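Local structure of flagellar protein FlgA (3FRN) at residues G16-L20 and D21-I25; Y43-T46 and R47-R51; E81-G84 and K85-A89; T115-S118 and K119-S123. The protein is a periplasmic flagellar protein that probably acts as a chaperone in forming the P-ring of the flagellar basal body. All coordinates share one frame; numbering follows the deposited sequence.

Contact 1: G16-L20 and D21-I25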
# COMPACT_ATOMS: atom_id res chain seq x y z
N GLY A 16 5.47 23.25 19.08
CA GLY A 16 4.68 23.92 20.11
C GLY A 16 3.32 23.31 20.28
O GLY A 16 3.17 22.09 20.26
N VAL A 17 2.31 24.15 20.46
CA VAL A 17 0.95 23.67 20.59
C VAL A 17 0.14 24.27 19.44
O VAL A 17 0.21 25.46 19.21
CB VAL A 17 0.32 24.05 21.96
CG1 VAL A 17 -1.17 23.80 21.95
CG2 VAL A 17 0.98 23.27 23.09
N LEU A 18 -0.59 23.42 18.72
CA LEU A 18 -1.45 23.88 17.63
C LEU A 18 -2.83 24.23 18.14
O LEU A 18 -3.42 23.47 18.91
CB LEU A 18 -1.56 22.80 16.55
CG LEU A 18 -2.55 22.99 15.39
CD1 LEU A 18 -1.95 23.84 14.29
CD2 LEU A 18 -2.93 21.63 14.85
N PHE A 19 -3.34 25.38 17.71
CA PHE A 19 -4.68 25.82 18.06
C PHE A 19 -5.53 25.94 16.81
O PHE A 19 -5.01 26.18 15.72
CB PHE A 19 -4.63 27.19 18.74
CG PHE A 19 -3.86 27.21 20.03
CD1 PHE A 19 -4.47 26.80 21.22
CD2 PHE A 19 -2.55 27.65 20.07
CE1 PHE A 19 -3.77 26.82 22.41
CE2 PHE A 19 -1.85 27.68 21.27
CZ PHE A 19 -2.46 27.27 22.44
N LEU A 20 -6.84 25.79 16.99
CA LEU A 20 -7.82 25.90 15.90
C LEU A 20 -7.60 27.12 14.99
O LEU A 20 -7.68 26.98 13.77
CB LEU A 20 -9.24 25.92 16.48
CG LEU A 20 -10.42 25.95 15.52
CD1 LEU A 20 -10.47 24.70 14.65
CD2 LEU A 20 -11.70 26.12 16.31
N ASP A 21 -7.30 28.28 15.57
CA ASP A 21 -7.04 29.51 14.82
C ASP A 21 -5.95 29.35 13.75
O ASP A 21 -6.00 30.02 12.71
CB ASP A 21 -6.64 30.65 15.76
CG ASP A 21 -6.54 32.00 15.05
OD1 ASP A 21 -5.47 32.64 15.15
OD2 ASP A 21 -7.52 32.41 14.38
N ASP A 22 -4.99 28.47 14.02
CA ASP A 22 -3.88 28.20 13.11
C ASP A 22 -4.33 27.51 11.82
O ASP A 22 -3.73 27.73 10.76
CB ASP A 22 -2.80 27.35 13.80
CG ASP A 22 -2.20 28.03 15.01
OD1 ASP A 22 -2.04 29.27 14.98
OD2 ASP A 22 -1.87 27.33 16.00
N ILE A 23 -5.38 26.69 11.90
CA ILE A 23 -5.86 25.95 10.73
C ILE A 23 -7.18 26.44 10.15
O ILE A 23 -7.82 25.73 9.38
CB ILE A 23 -5.97 24.43 11.01
CG1 ILE A 23 -7.00 24.16 12.10
CG2 ILE A 23 -4.62 23.85 11.37
CD1 ILE A 23 -7.02 22.74 12.57
N THR A 24 -7.60 27.65 10.52
CA THR A 24 -8.80 28.25 9.94
C THR A 24 -8.47 29.55 9.21
O THR A 24 -7.51 30.23 9.55
CB THR A 24 -9.91 28.51 11.00
OG1 THR A 24 -9.38 29.26 12.10
CG2 THR A 24 -10.50 27.20 11.50
N ILE A 25 -9.27 29.87 8.20
CA ILE A 25 -9.09 31.10 7.43
C ILE A 25 -9.53 32.33 8.23
O ILE A 25 -8.85 33.36 8.20
CB ILE A 25 -9.80 31.01 6.05
CG1 ILE A 25 -9.16 29.89 5.21
CG2 ILE A 25 -9.73 32.34 5.30
CD1 ILE A 25 -9.72 29.76 3.81
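Asp22 reaches back over one turn of chain to Phe19 and takes its backbone N-H on a carboxylate oxygen: Phe19 N to Asp22 OD2 is 3.0 Å, and the N-H points almost straight at the oxygen (171°). The donor stands above the carboxylate plane, not in it. With CG anti to its own carbonyl carbon (chi1 -61°), Asp22 folds the carboxylate toward the start of the turn, where OD2 also lies near the plane of the Phe19 ring at its edge, ring and carboxylate planes being 62° apart. The backbone answers: Asp22 N returns a bond to Phe19 O at 2.9 Å, and Ile23 N bonds Leu20 O at 3.0 Å, closing the short 3-10 turn.

Apolar groups flank these bonds. Leu18 runs past Asp22 in the reverse direction, its CD1 lying 3.6 Å from Asp22 CB and 4.0 Å from Ile23 CG2. Further on, Leu20 CD1 meets the Thr24 methyl CG2 at 4.0 Å, while Thr24 OG1 is hydrogen-bonded to Glu26 O. Asp21 turns outward instead, to a salt bridge with Lys27 and a bond from Val28 N. Leu11 of strand 10-13 packs on Leu18, Asp22 and Ile23.

Were Asp22 replaced by alanine, Phe19 N would probably lose this acceptor, and the turn one of its three bonds. Side chain and backbone of Asp22 thus grip both the N-H and the carbonyl of Phe19, so that the peptide groups on either side of this residue are held at the entry to the 3-10 turn.

Contact 2: Y43-T46 and R47-R51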
# COMPACT_ATOMS: atom_id res chain seq x y z
N TYR A 43 1.70 16.46 10.13
CA TYR A 43 0.44 16.29 10.84
C TYR A 43 -0.73 16.33 9.87
O TYR A 43 -0.69 17.03 8.86
CB TYR A 43 0.27 17.38 11.91
CG TYR A 43 1.18 17.20 13.10
CD1 TYR A 43 2.56 17.39 12.98
CD2 TYR A 43 0.67 16.85 14.33
CE1 TYR A 43 3.40 17.20 14.05
CE2 TYR A 43 1.51 16.66 15.42
CZ TYR A 43 2.87 16.84 15.27
OH TYR A 43 3.71 16.67 16.33
N LEU A 44 -1.79 15.60 10.19
CA LEU A 44 -2.99 15.66 9.39
C LEU A 44 -4.14 15.89 10.33
O LEU A 44 -4.47 15.01 11.11
CB LEU A 44 -3.17 14.34 8.66
CG LEU A 44 -3.76 14.30 7.26
CD1 LEU A 44 -2.85 14.97 6.24
CD2 LEU A 44 -3.99 12.85 6.89
N VAL A 45 -4.72 17.09 10.31
CA VAL A 45 -5.88 17.37 11.14
C VAL A 45 -7.13 16.87 10.43
O VAL A 45 -7.49 17.37 9.36
CB VAL A 45 -6.05 18.87 11.44
CG1 VAL A 45 -7.31 19.10 12.27
CG2 VAL A 45 -4.85 19.41 12.17
N THR A 46 -7.78 15.89 11.04
CA THR A 46 -8.95 15.25 10.44
C THR A 46 -10.26 15.82 10.98
O THR A 46 -10.28 16.50 12.00
CB THR A 46 -8.94 13.75 10.71
OG1 THR A 46 -8.89 13.53 12.13
CG2 THR A 46 -7.74 13.10 10.06
N ARG A 47 -11.36 15.51 10.28
CA ARG A 47 -12.70 15.91 10.68
C ARG A 47 -13.13 15.18 11.95
O ARG A 47 -13.89 15.72 12.75
CB ARG A 47 -13.71 15.61 9.58
CG ARG A 47 -13.45 16.31 8.27
CD ARG A 47 -13.38 17.80 8.49
NE ARG A 47 -13.10 18.51 7.24
CZ ARG A 47 -14.01 19.14 6.52
NH1 ARG A 47 -13.65 19.75 5.40
NH2 ARG A 47 -15.28 19.15 6.90
N ASP A 48 -12.64 13.95 12.10
CA ASP A 48 -12.92 13.14 13.28
C ASP A 48 -12.24 13.73 14.52
O ASP A 48 -12.76 13.63 15.63
CB ASP A 48 -12.47 11.69 13.06
CG ASP A 48 -13.24 10.70 13.93
OD1 ASP A 48 -12.65 9.64 14.24
OD2 ASP A 48 -14.41 10.96 14.28
N LEU A 49 -11.07 14.34 14.34
CA LEU A 49 -10.41 15.08 15.41
C LEU A 49 -11.23 16.32 15.77
O LEU A 49 -11.46 16.61 16.95
CB LEU A 49 -8.99 15.49 15.01
CG LEU A 49 -8.13 16.03 16.16
CD1 LEU A 49 -7.91 14.96 17.22
CD2 LEU A 49 -6.81 16.57 15.66
N LEU A 50 -11.69 17.03 14.74
CA LEU A 50 -12.44 18.26 14.95
C LEU A 50 -13.81 18.01 15.55
O LEU A 50 -14.29 18.83 16.33
CB LEU A 50 -12.53 19.08 13.65
CG LEU A 50 -11.20 19.68 13.16
CD1 LEU A 50 -11.29 20.16 11.71
CD2 LEU A 50 -10.72 20.81 14.08
N ARG A 51 -14.43 16.88 15.21
CA ARG A 51 -15.74 16.50 15.77
C ARG A 51 -15.59 16.19 17.27
O ARG A 51 -16.50 16.42 18.05
CB ARG A 51 -16.34 15.30 15.02
CG ARG A 51 -17.73 14.85 15.51
CD ARG A 51 -18.13 13.49 14.91
NE ARG A 51 -19.39 12.95 15.49
CZ ARG A 51 -19.85 11.70 15.27
NH1 ARG A 51 -19.17 10.86 14.47
NH2 ARG A 51 -21.00 11.29 15.84
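Thr46 and Leu49 cross at about a right angle, with the threonine hydroxyl facing the leucine's backbone N and CB. Thr46 OG1 accepts from Leu49 N at 3.2 Å (N-H...O angle 149°) and lies 3.5 Å from Leu49 CB. The hydroxyl gets there because it sits between the backbone N and the carbonyl carbon of its own residue (chi1 57°), which turns it along the incoming helix. Thr46 is thus the N-cap of helix 47-53.

Its carbonyl works on the same turn. Thr46 O receives Leu50 N at 3.1 Å, the first regular helical bond, and a weaker, strongly bent one from Leu49 N, which is therefore shared between the hydroxyl and the carbonyl.

Val45 and Leu50 form the apolar half, again crossing nearly perpendicularly. CG1 of Val45, anti to the backbone N, meets Leu50 CG at 4.0 Å and Leu49 CD2 at 4.3 Å, so one methyl serves both leucines. Leu50 CG also lies 3.5 Å from Thr46 O, placing the leucine's branch point beside the carbonyl that its own N-H engages. Behind Val45 stand Val65 and Ile67 of strand 65-69, and Met35 packs on both Val45 and Leu49. Arg47 turns away to the carbonyl of Pro62.

A valine in place of Thr46 would probably deprive Leu49 N of its hydroxyl acceptor, with just the weak carbonyl bond remaining. Cap and apolar contact together probably fix the angle at which the helix leaves the strand: the hydroxyl satisfies an N-H that the first helical turn cannot serve well, while Val45 packs against the helix that follows it.

Contact 3: E81-G84 and K85-A89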
# COMPACT_ATOMS: atom_id res chain seq x y z
N GLU A 81 12.36 5.03 11.69
CA GLU A 81 13.10 3.78 11.84
C GLU A 81 12.36 2.80 12.73
O GLU A 81 12.28 1.60 12.43
CB GLU A 81 14.52 4.04 12.37
CG GLU A 81 15.52 4.52 11.32
CD GLU A 81 16.90 4.82 11.89
OE1 GLU A 81 17.00 5.28 13.05
OE2 GLU A 81 17.90 4.59 11.17
N GLU A 82 11.79 3.31 13.82
CA GLU A 82 11.04 2.51 14.78
C GLU A 82 9.72 1.97 14.24
O GLU A 82 9.40 0.80 14.44
CB GLU A 82 10.83 3.29 16.09
CG GLU A 82 10.17 2.52 17.23
CD GLU A 82 10.87 1.23 17.58
OE1 GLU A 82 12.12 1.23 17.62
OE2 GLU A 82 10.17 0.22 17.81
N ILE A 83 8.95 2.83 13.55
CA ILE A 83 7.71 2.38 12.90
C ILE A 83 8.05 1.25 11.93
O ILE A 83 7.43 0.18 11.97
CB ILE A 83 6.97 3.54 12.15
CG1 ILE A 83 6.45 4.59 13.12
CG2 ILE A 83 5.79 3.00 11.36
CD1 ILE A 83 6.08 5.96 12.46
N GLY A 84 9.06 1.47 11.08
CA GLY A 84 9.55 0.47 10.13
C GLY A 84 9.75 -0.91 10.72
O GLY A 84 9.40 -1.92 10.09
N LYS A 85 10.27 -0.96 11.94
CA LYS A 85 10.51 -2.23 12.64
C LYS A 85 9.22 -2.88 13.14
O LYS A 85 9.03 -4.09 12.97
CB LYS A 85 11.50 -2.06 13.80
CG LYS A 85 12.90 -1.67 13.36
CD LYS A 85 13.79 -1.33 14.55
CE LYS A 85 14.97 -0.46 14.13
NZ LYS A 85 14.61 1.00 14.00
N LYS A 86 8.33 -2.10 13.74
CA LYS A 86 7.08 -2.66 14.27
C LYS A 86 6.02 -2.88 13.21
O LYS A 86 5.21 -3.80 13.33
CB LYS A 86 6.52 -1.78 15.40
CG LYS A 86 7.34 -1.82 16.69
CD LYS A 86 7.32 -3.21 17.32
CE LYS A 86 8.34 -3.31 18.44
NZ LYS A 86 8.41 -4.69 19.00
N ALA A 87 6.01 -2.05 12.17
CA ALA A 87 5.02 -2.17 11.10
C ALA A 87 5.35 -3.26 10.09
O ALA A 87 4.43 -3.88 9.54
CB ALA A 87 4.83 -0.83 10.39
N GLU A 88 6.64 -3.48 9.86
CA GLU A 88 7.21 -4.39 8.83
C GLU A 88 7.55 -3.65 7.53
O GLU A 88 8.23 -4.20 6.65
CB GLU A 88 6.34 -5.64 8.58
CG GLU A 88 5.45 -5.62 7.32
CD GLU A 88 4.26 -6.57 7.42
OE1 GLU A 88 4.20 -7.53 6.62
OE2 GLU A 88 3.39 -6.36 8.29
N ALA A 89 7.13 -2.40 7.43
CA ALA A 89 7.18 -1.65 6.17
C ALA A 89 8.42 -0.78 5.99
O ALA A 89 9.12 -0.46 6.95
CB ALA A 89 5.91 -0.81 6.03
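Residues 81-87 follow the helical backbone to its last turn, and its bonds change in quality toward the end. Lys86 N to Glu82 O is 3.2 Å with an N-H...O angle of 162°. Ala87 N to Ile83 O is shorter, 2.7 Å, and nearly in line with the carbonyl. The next, Glu88 N to Gly84 O, is more bent (135°), its donor standing well above the carbonyl plane. At Glu88 the chain leaves helical geometry with positive phi, 95°, and Ala89 O swings back to lie 3.3 Å from Gly84 CA, a CA-H...O contact. Gly84 has no side chain, and its CA meets that oxygen directly.

Lys85 lays its chain along the helix surface, CG anti to its carbonyl carbon, and bends only at its last torsion, which brings NZ to Glu81 O at 2.9 Å in a weak bond. That carbonyl also accepts Lys85 N, so it is gripped by both ends of one residue. Glu82 and Lys86 run side by side in the same direction; the carboxylate OE2 touches the lysine's CG at 3.7 Å, while the charged ends stay farther apart. On the inner side Ile83 CG2 meets Ala87 CB at 4.1 Å.

Ile83 also packs on Met137 and Leu139 of strand 132-148 and on Val124, so the same helix face that pairs Ile83 with Ala87 lies on the sheet. A helix laid across a curved antiparallel sheet is the hallmark of the HotDog fold, consistent with the family assignment of this domain; the residues here form the C-terminal end of helix 74-87.

Contact 4: T115-S118 and K119-S123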
# COMPACT_ATOMS: atom_id res chain seq x y z
N THR A 115 3.27 0.84 19.01
CA THR A 115 2.31 -0.27 19.10
C THR A 115 1.21 -0.10 18.05
O THR A 115 0.81 1.02 17.74
CB THR A 115 1.64 -0.33 20.50
OG1 THR A 115 2.65 0.06 21.47
CG2 THR A 115 1.07 -1.73 20.83
N LYS A 116 0.74 -1.22 17.51
CA LYS A 116 -0.34 -1.22 16.52
C LYS A 116 -1.68 -0.95 17.18
O LYS A 116 -2.06 -1.64 18.12
CB LYS A 116 -0.37 -2.56 15.77
CG LYS A 116 -1.45 -2.68 14.70
CD LYS A 116 -1.18 -3.86 13.78
CE LYS A 116 -2.36 -4.14 12.85
NZ LYS A 116 -3.46 -4.92 13.51
N ILE A 117 -2.39 0.05 16.68
CA ILE A 117 -3.74 0.33 17.16
C ILE A 117 -4.74 -0.46 16.32
O ILE A 117 -5.54 -1.22 16.85
CB ILE A 117 -4.07 1.85 17.14
CG1 ILE A 117 -3.10 2.61 18.06
CG2 ILE A 117 -5.51 2.11 17.57
CD1 ILE A 117 -3.02 2.07 19.48
N SER A 118 -4.66 -0.26 15.01
CA SER A 118 -5.46 -1.00 14.05
C SER A 118 -4.68 -1.09 12.74
O SER A 118 -3.46 -0.94 12.72
CB SER A 118 -6.80 -0.30 13.82
OG SER A 118 -6.61 0.94 13.13
N LYS A 119 -5.41 -1.32 11.65
CA LYS A 119 -4.83 -1.34 10.31
C LYS A 119 -4.32 0.05 9.94
O LYS A 119 -5.08 1.02 9.94
CB LYS A 119 -5.88 -1.82 9.30
CG LYS A 119 -5.35 -2.05 7.90
CD LYS A 119 -6.50 -2.25 6.93
CE LYS A 119 -6.01 -2.28 5.49
NZ LYS A 119 -5.07 -3.41 5.23
N ASN A 120 -3.01 0.13 9.67
CA ASN A 120 -2.32 1.36 9.23
C ASN A 120 -2.19 2.47 10.27
O ASN A 120 -1.85 3.61 9.94
CB ASN A 120 -2.95 1.90 7.93
CG ASN A 120 -2.83 0.94 6.77
OD1 ASN A 120 -1.89 0.14 6.71
ND2 ASN A 120 -3.79 1.00 5.86
N LEU A 121 -2.46 2.14 11.53
CA LEU A 121 -2.49 3.11 12.61
C LEU A 121 -1.62 2.63 13.78
O LEU A 121 -1.84 1.56 14.35
CB LEU A 121 -3.93 3.32 13.07
CG LEU A 121 -4.24 4.38 14.13
CD1 LEU A 121 -3.99 5.76 13.60
CD2 LEU A 121 -5.70 4.25 14.57
N PHE A 122 -0.61 3.43 14.13
CA PHE A 122 0.31 3.06 15.18
C PHE A 122 0.42 4.14 16.23
O PHE A 122 0.37 5.33 15.91
CB PHE A 122 1.69 2.73 14.59
CG PHE A 122 1.72 1.45 13.80
CD1 PHE A 122 2.10 0.25 14.41
CD2 PHE A 122 1.36 1.43 12.46
CE1 PHE A 122 2.11 -0.94 13.70
CE2 PHE A 122 1.37 0.23 11.73
CZ PHE A 122 1.75 -0.95 12.36
N SER A 123 0.53 3.73 17.50
CA SER A 123 0.78 4.66 18.60
C SER A 123 2.26 4.75 18.87
O SER A 123 2.87 3.79 19.35
CB SER A 123 0.04 4.23 19.87
OG SER A 123 -1.23 4.85 19.97
O HOH W 1 3.20 2.44 21.75
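Ile117 and Leu121 meet obliquely, CG2 of the isoleucine resting 3.7 Å from Leu121 CD2. The other branch of Ile117 extends along the neighbouring strand toward Ser123, though its contact with the serine hydroxyl is uncertain, since that side chain has a second conformer. This divided reach follows from chi1 of -61°, which sets CG1 anti to the carbonyl carbon and CG2 anti to the backbone N. On the other face Lys116 CB lies 3.6 Å from Phe122 CE1, and the ring's CD1 approaches Lys116 CA at 3.5 Å; the aliphatic start of the lysine meets the CD1-CE1 side of the ring obliquely, while its outer chain bends at the last torsion.

Backbone bonds set the register of the two strands. Thr115 and Ser123 form an antiparallel hydrogen-bonded pair, with Ser123 N to Thr115 O at 2.7 Å and Thr115 N to Ser123 O at 3.0 Å. Lys116 and Phe122 follow as a non-hydrogen-bonded pair. Leu121 O then accepts Ile117 N at 2.8 Å and, more weakly, Ser118 N: two successive donors on one carbonyl mark a beta bulge. The extra residue turns Ile117 toward the partner strand. A type II turn from Ser118 to Leu121 closes the hairpin of strands 111-118 and 121-127, with Asn120 at its third position holding positive phi (70°). Both strands belong to the antiparallel sheet of the HotDog-like domain.

Farther out, a water donates to Ser123 O and lies 2.5 Å from Thr115 OG1, bridging the two beside the Thr115-Ser123 pair. Asn120 ND2 is hydrogen-bonded to Phe171 O, linking the turn to that part of the chain, and Leu139 of strand 132-148 packs on Phe122.

From the N terminus, contact 1 closes the turn after strand 16-18 and contact 2 joins strand 42-45 to helix 47-53. Contact 3 ends helix 74-87, and contact 4 closes the hairpin of strands 111-118 and 121-127. All four are local and follow in series, so none nests in or crosses another. In space they form two pairs. Contacts 1 and 2 touch in the N-terminal domain, Ile23 CD1 meeting Val45 CG1 at 3.7 Å. Contacts 3 and 4 touch in the HotDog-like domain, where Ala87 CB packs on Phe122 CZ at 3.7 Å, tying helix to sheet. Between the pairs, contacts 2 and 4 come within about 9 Å at their nearest atoms.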